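Local coordinates for protein polysaccharide deacetylase (Bacillus cereus, PDB 4HD5) that probably acts as a zinc-binding polysaccharide deacetylase, hydrolysing carbon-nitrogen bonds other than peptide bonds with a TIM-barrel domain, at residues F117-T122 with S136-E141; Q142-L147 with G191-V196. All blocks are in the same frame, centred on the assembly; numbering follows the deposited sequence.

Interaction 1 of 2, residues F117-T122 with S136-E141; sequences FQIEAT and SIITFE
The rings of Phe117 and Phe140 meet at a steep, oblique angle: their planes are 80° apart and their centroids 5.6 Å. The touch itself falls between carbons, Phe117 CE1 lying 3.8 Å from Phe140 CD1. At the edge of the Phe117 ring, in its plane, sits the carbonyl oxygen of Ile138. The first torsion of Phe117 (chi1 -70°) sets CG beside its own backbone N, which is itself bonded to Ile138 O, and this brings the ring edge to that oxygen. Phe105 and Phe110, outside the two segments, pack edge-to-face with the Phe117 ring, making a small aromatic group around it. Phe117 CB lies 3.7 Å from Ile138 CG2. The same methyl, CG2 of Ile138, receives Ile119 CD1 at 3.9 Å, so one branch of Ile138 serves two side chains of the partner strand.

These residues belong to the antiparallel beta hairpin of strands 115-125 and 130-140, the latter an outermost strand of a four-stranded sheet in which strand 72-81 flanks 115-125 on its other side. The short segments run at 150° to one another. Phe117 with Ile138 and Ile119 with Ser136 are hydrogen-bonded pairs, each closed by two backbone bonds: Phe117 N to Ile138 O is 2.8 Å, Ile138 N to Phe117 O is 3.0 Å, and Ile119 N reaches Ser136 O at 2.7 Å, with Ser136 N returning a bond to Ile119 O.

Gln118 and Ile137 form the non-hydrogen-bonded pair between them and project from the reverse face, where Gln118 OE1 is hydrogen-bonded to Thr82 OG1. Their side chains lie alongside each other, pointing the same way, with Gln118 CG 3.6 Å from Ile137 CD1. On the Phe117 face, Ile49 and Tyr51 of strand 49-51 cover Ile119, Ser136 and Ile138.

Interaction 2 of 2, residues Q142-L147 with G191-V196; sequences QKVPVL and GDINKV
Gln142 reaches with its side chain into a bend formed by Ile193, Asn194 and Val196, in the connection between strands 183-185 and 199-206 of the TIM-barrel domain; its own segment leads into barrel strand 146-149. The bend contains a type I beta turn, identified by the backbone angles of Ile193 and Asn194 and by the bond from Lys195 N to Asp192 O (2.9 Å). From Gln142 CB, which lies 4.1 Å from Asn194 OD1, the chain passes to Gln142 CG, only 3.2 Å from that same oxygen. Asn194 OD1 also accepts a hydrogen bond from Gln142 N (3.0 Å), which lies in the plane of the Asn194 carbonyl, so one oxygen meets both the backbone N and CG of Gln142.

A chi1 of 34°, well short of a staggered value, followed by an extended chain, carries CD past Ile193 O and delivers NE2 to two main-chain carbonyls. Gln142 NE2 donates to Val196 O at 2.8 Å, within 6° of the amide plane, and to Ile193 O at 2.7 Å, tilted 17° from it. With two carbonyl acceptors at NE2, the amide's orientation is fixed and this buried nitrogen is satisfied. Beside these polar bonds, Val144 and Ile193 cross at about a right angle, CG2 of Val144 resting 4.0 Å from CD1 of Ile193.

Interactions 1 and 2 follow one another along the chain, their centres about 18 Å apart, and both lie away from the zinc site of Asp206, His264 and His268. Interaction 1 is partly buried, about 20 Å from the chain centre, and unites two strands of one hairpin by repeated backbone bonds and apolar side chains. Interaction 2 is buried, its centre about 3 Å from that of the chain, and joins segments 44 residues apart at their closest ends, chiefly through side-chain amides. They hold different elements but adjoin where strand 130-140 hands over to the barrel: Glu141 OE1 lies 3.0 Å from Asn194 ND2, a probable hydrogen bond, and Thr139 CG2 packs on the same nitrogen.

Interaction 1 of 2, residues F117-T122 with S136-E141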
loop_
_atom_site.group_PDB
_atom_site.type_symbol
_atom_site.label_atom_id
_atom_site.label_comp_id
_atom_site.label_asym_id
_atom_site.label_seq_id
_atom_site.Cartn_x
_atom_site.Cartn_y
_atom_site.Cartn_z
ATOM N N PHE A 117 -6.578 11.284 -9.116
ATOM C CA PHE A 117 -6.833 11.844 -10.438
ATOM C C PHE A 117 -6.524 13.333 -10.413
ATOM O O PHE A 117 -6.942 14.041 -9.489
ATOM C CB PHE A 117 -8.304 11.675 -10.829
ATOM C CG PHE A 117 -8.709 10.259 -11.101
ATOM C CD1 PHE A 117 -8.962 9.388 -10.055
ATOM C CD2 PHE A 117 -8.870 9.806 -12.401
ATOM C CE1 PHE A 117 -9.346 8.084 -10.298
ATOM C CE2 PHE A 117 -9.259 8.505 -12.655
ATOM C CZ PHE A 117 -9.498 7.641 -11.599
ATOM N N GLN A 118 -5.801 13.801 -11.424
ATOM C CA GLN A 118 -5.539 15.224 -11.592
ATOM C C GLN A 118 -6.456 15.775 -12.662
ATOM O O GLN A 118 -6.668 15.138 -13.688
ATOM C CB GLN A 118 -4.089 15.459 -11.984
ATOM C CG GLN A 118 -3.108 14.891 -10.975
ATOM C CD GLN A 118 -1.702 15.412 -11.159
ATOM O OE1 GLN A 118 -0.734 14.657 -11.056
ATOM N NE2 GLN A 118 -1.576 16.704 -11.438
ATOM N N ILE A 119 -7.001 16.961 -12.407
ATOM C CA ILE A 119 -7.965 17.581 -13.310
ATOM C C ILE A 119 -7.414 18.924 -13.771
ATOM O O ILE A 119 -7.062 19.778 -12.951
ATOM C CB ILE A 119 -9.328 17.801 -12.629
ATOM C CG1 ILE A 119 -9.803 16.527 -11.920
ATOM C CG2 ILE A 119 -10.363 18.268 -13.641
ATOM C CD1 ILE A 119 -10.777 16.793 -10.792
ATOM N N GLU A 120 -7.350 19.093 -15.090
ATOM C CA GLU A 120 -6.819 20.291 -15.712
ATOM C C GLU A 120 -7.892 20.863 -16.635
ATOM O O GLU A 120 -8.304 20.208 -17.589
ATOM C CB GLU A 120 -5.560 19.936 -16.499
ATOM C CG GLU A 120 -4.799 21.130 -17.050
ATOM C CD GLU A 120 -3.403 20.759 -17.517
ATOM O OE1 GLU A 120 -3.250 19.703 -18.162
ATOM O OE2 GLU A 120 -2.457 21.522 -17.243
ATOM N N ALA A 121 -8.360 22.069 -16.321
ATOM C CA ALA A 121 -9.421 22.718 -17.088
ATOM C C ALA A 121 -8.848 23.812 -17.977
ATOM O O ALA A 121 -8.041 24.629 -17.524
ATOM C CB ALA A 121 -10.460 23.310 -16.149
ATOM N N THR A 122 -9.271 23.819 -19.241
ATOM C CA THR A 122 -8.967 24.901 -20.172
ATOM C C THR A 122 -10.259 25.319 -20.869
ATOM O O THR A 122 -11.154 24.498 -21.055
ATOM C CB THR A 122 -7.931 24.476 -21.230
ATOM O OG1 THR A 122 -8.506 23.501 -22.108
ATOM C CG2 THR A 122 -6.682 23.893 -20.562
ATOM N N SER A 136 -7.054 20.846 -10.323
ATOM C CA SER A 136 -7.567 20.273 -9.086
ATOM C C SER A 136 -7.227 18.795 -8.969
ATOM O O SER A 136 -6.821 18.162 -9.941
ATOM C CB SER A 136 -9.082 20.452 -8.991
ATOM O OG SER A 136 -9.570 20.011 -7.738
ATOM N N ILE A 137 -7.418 18.269 -7.762
ATOM C CA ILE A 137 -7.151 16.868 -7.450
ATOM C C ILE A 137 -8.374 16.244 -6.801
ATOM O O ILE A 137 -9.004 16.846 -5.932
ATOM C CB ILE A 137 -5.984 16.724 -6.458
ATOM C CG1 ILE A 137 -4.743 17.482 -6.952
ATOM C CG2 ILE A 137 -5.665 15.251 -6.213
ATOM C CD1 ILE A 137 -4.114 16.902 -8.194
ATOM N N ILE A 138 -8.699 15.036 -7.240
ATOM C CA ILE A 138 -9.705 14.200 -6.602
ATOM C C ILE A 138 -9.101 12.802 -6.449
ATOM O O ILE A 138 -8.450 12.295 -7.371
ATOM C CB ILE A 138 -11.023 14.154 -7.415
ATOM C CG1 ILE A 138 -12.112 13.427 -6.621
ATOM C CG2 ILE A 138 -10.821 13.501 -8.768
ATOM C CD1 ILE A 138 -13.488 13.535 -7.231
ATOM N N THR A 139 -9.318 12.193 -5.287
ATOM C CA THR A 139 -8.702 10.910 -4.963
ATOM C C THR A 139 -9.744 9.882 -4.553
ATOM O O THR A 139 -10.394 10.009 -3.518
ATOM C CB THR A 139 -7.635 11.088 -3.875
ATOM O OG1 THR A 139 -6.548 11.840 -4.425
ATOM C CG2 THR A 139 -7.111 9.735 -3.351
ATOM N N PHE A 140 -9.907 8.874 -5.404
ATOM C CA PHE A 140 -10.726 7.719 -5.105
ATOM C C PHE A 140 -9.815 6.694 -4.426
ATOM O O PHE A 140 -8.925 6.129 -5.065
ATOM C CB PHE A 140 -11.332 7.144 -6.389
ATOM C CG PHE A 140 -12.366 8.039 -7.027
ATOM C CD1 PHE A 140 -11.985 9.110 -7.819
ATOM C CD2 PHE A 140 -13.723 7.805 -6.833
ATOM C CE1 PHE A 140 -12.935 9.934 -8.407
ATOM C CE2 PHE A 140 -14.682 8.625 -7.416
ATOM C CZ PHE A 140 -14.281 9.689 -8.208
ATOM N N GLU A 141 -10.019 6.482 -3.131
ATOM C CA GLU A 141 -9.147 5.603 -2.352
ATOM C C GLU A 141 -9.062 4.249 -3.021
ATOM O O GLU A 141 -10.081 3.686 -3.410
ATOM C CB GLU A 141 -9.694 5.413 -0.942
ATOM C CG GLU A 141 -9.669 6.676 -0.096
ATOM C CD GLU A 141 -8.269 7.170 0.179
ATOM O OE1 GLU A 141 -7.311 6.365 0.139
ATOM O OE2 GLU A 141 -8.125 8.382 0.433
#

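Interaction 2 of 2, residues Q142-L147 with G191-V196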
loop_
_atom_site.group_PDB
_atom_site.type_symbol
_atom_site.label_atom_id
_atom_site.label_comp_id
_atom_site.label_asym_id
_atom_site.label_seq_id
_atom_site.Cartn_x
_atom_site.Cartn_y
_atom_site.Cartn_z
ATOM N N GLN A 142 -7.856 3.717 -3.169
ATOM C CA GLN A 142 -7.774 2.344 -3.663
ATOM C C GLN A 142 -7.478 1.341 -2.569
ATOM O O GLN A 142 -6.898 1.666 -1.527
ATOM C CB GLN A 142 -6.868 2.168 -4.883
ATOM C CG GLN A 142 -5.623 3.017 -5.021
ATOM C CD GLN A 142 -4.886 2.719 -6.330
ATOM O OE1 GLN A 142 -5.450 2.126 -7.259
ATOM N NE2 GLN A 142 -3.638 3.136 -6.416
ATOM N N LYS A 143 -7.942 0.125 -2.809
ATOM C CA LYS A 143 -7.770 -0.970 -1.882
ATOM C C LYS A 143 -6.330 -1.427 -1.904
ATOM O O LYS A 143 -5.669 -1.340 -2.929
ATOM C CB LYS A 143 -8.720 -2.109 -2.227
ATOM C CG LYS A 143 -10.134 -1.818 -1.758
ATOM C CD LYS A 143 -11.206 -2.663 -2.434
ATOM C CE LYS A 143 -10.850 -4.146 -2.471
ATOM N NZ LYS A 143 -10.336 -4.567 -3.803
ATOM N N VAL A 144 -5.850 -1.889 -0.753
ATOM C CA VAL A 144 -4.457 -2.275 -0.598
ATOM C C VAL A 144 -4.405 -3.633 0.069
ATOM O O VAL A 144 -4.705 -3.753 1.255
ATOM C CB VAL A 144 -3.659 -1.270 0.255
ATOM C CG1 VAL A 144 -2.187 -1.646 0.254
ATOM C CG2 VAL A 144 -3.856 0.153 -0.256
ATOM N N PRO A 145 -4.082 -4.673 -0.701
ATOM C CA PRO A 145 -3.839 -5.952 -0.058
ATOM C C PRO A 145 -2.506 -5.949 0.680
ATOM O O PRO A 145 -1.504 -5.473 0.149
ATOM C CB PRO A 145 -3.814 -6.946 -1.217
ATOM C CG PRO A 145 -3.997 -6.166 -2.474
ATOM C CD PRO A 145 -3.836 -4.719 -2.149
ATOM N N VAL A 146 -2.522 -6.466 1.902
ATOM C CA VAL A 146 -1.328 -6.651 2.684
ATOM C C VAL A 146 -1.179 -8.156 2.894
ATOM O O VAL A 146 -1.909 -8.771 3.698
ATOM C CB VAL A 146 -1.401 -5.878 4.016
ATOM C CG1 VAL A 146 -0.080 -5.992 4.769
ATOM C CG2 VAL A 146 -1.743 -4.416 3.747
ATOM N N LEU A 147 -0.238 -8.738 2.161
ATOM C CA LEU A 147 -0.050 -10.181 2.160
ATOM C C LEU A 147 0.703 -10.600 3.416
ATOM O O LEU A 147 1.663 -9.934 3.828
ATOM C CB LEU A 147 0.742 -10.637 0.934
ATOM C CG LEU A 147 0.191 -10.305 -0.443
ATOM C CD1 LEU A 147 1.097 -10.884 -1.519
ATOM C CD2 LEU A 147 -1.220 -10.825 -0.601
ATOM N N GLY A 191 2.553 7.068 1.687
ATOM C CA GLY A 191 2.019 8.235 0.980
ATOM C C GLY A 191 1.766 8.019 -0.510
ATOM O O GLY A 191 1.125 8.860 -1.156
ATOM N N ASP A 192 2.253 6.901 -1.058
ATOM C CA ASP A 192 2.171 6.633 -2.491
ATOM C C ASP A 192 1.055 5.664 -2.924
ATOM O O ASP A 192 0.934 5.388 -4.126
ATOM C CB ASP A 192 3.517 6.099 -3.016
ATOM C CG ASP A 192 4.630 7.150 -3.002
ATOM O OD1 ASP A 192 4.351 8.368 -2.915
ATOM O OD2 ASP A 192 5.803 6.739 -3.084
ATOM N N ILE A 193 0.241 5.162 -1.993
ATOM C CA ILE A 193 -0.720 4.100 -2.331
ATOM C C ILE A 193 -1.740 4.526 -3.385
ATOM O O ILE A 193 -2.204 3.690 -4.148
ATOM C CB ILE A 193 -1.476 3.501 -1.107
ATOM C CG1 ILE A 193 -2.156 4.585 -0.268
ATOM C CG2 ILE A 193 -0.522 2.704 -0.238
ATOM C CD1 ILE A 193 -3.331 4.084 0.548
ATOM N N ASN A 194 -2.076 5.814 -3.441
ATOM C CA ASN A 194 -3.000 6.317 -4.467
ATOM C C ASN A 194 -2.304 6.886 -5.718
ATOM O O ASN A 194 -2.971 7.309 -6.678
ATOM C CB ASN A 194 -3.945 7.353 -3.841
ATOM C CG ASN A 194 -4.956 6.718 -2.904
ATOM O OD1 ASN A 194 -5.623 5.742 -3.265
ATOM N ND2 ASN A 194 -5.086 7.267 -1.707
ATOM N N LYS A 195 -0.970 6.883 -5.709
ATOM C CA LYS A 195 -0.177 7.435 -6.798
ATOM C C LYS A 195 0.457 6.349 -7.674
ATOM O O LYS A 195 1.089 6.665 -8.665
ATOM C CB LYS A 195 0.909 8.359 -6.235
ATOM C CG LYS A 195 0.334 9.547 -5.457
ATOM C CD LYS A 195 1.430 10.424 -4.874
ATOM C CE LYS A 195 0.839 11.520 -4.002
ATOM N NZ LYS A 195 1.917 12.206 -3.244
ATOM N N VAL A 196 0.284 5.080 -7.315
ATOM C CA VAL A 196 0.823 3.973 -8.114
ATOM C C VAL A 196 -0.267 3.009 -8.533
ATOM O O VAL A 196 -1.347 2.963 -7.931
ATOM C CB VAL A 196 1.923 3.188 -7.356
ATOM C CG1 VAL A 196 3.001 4.138 -6.856
ATOM C CG2 VAL A 196 1.333 2.390 -6.196
#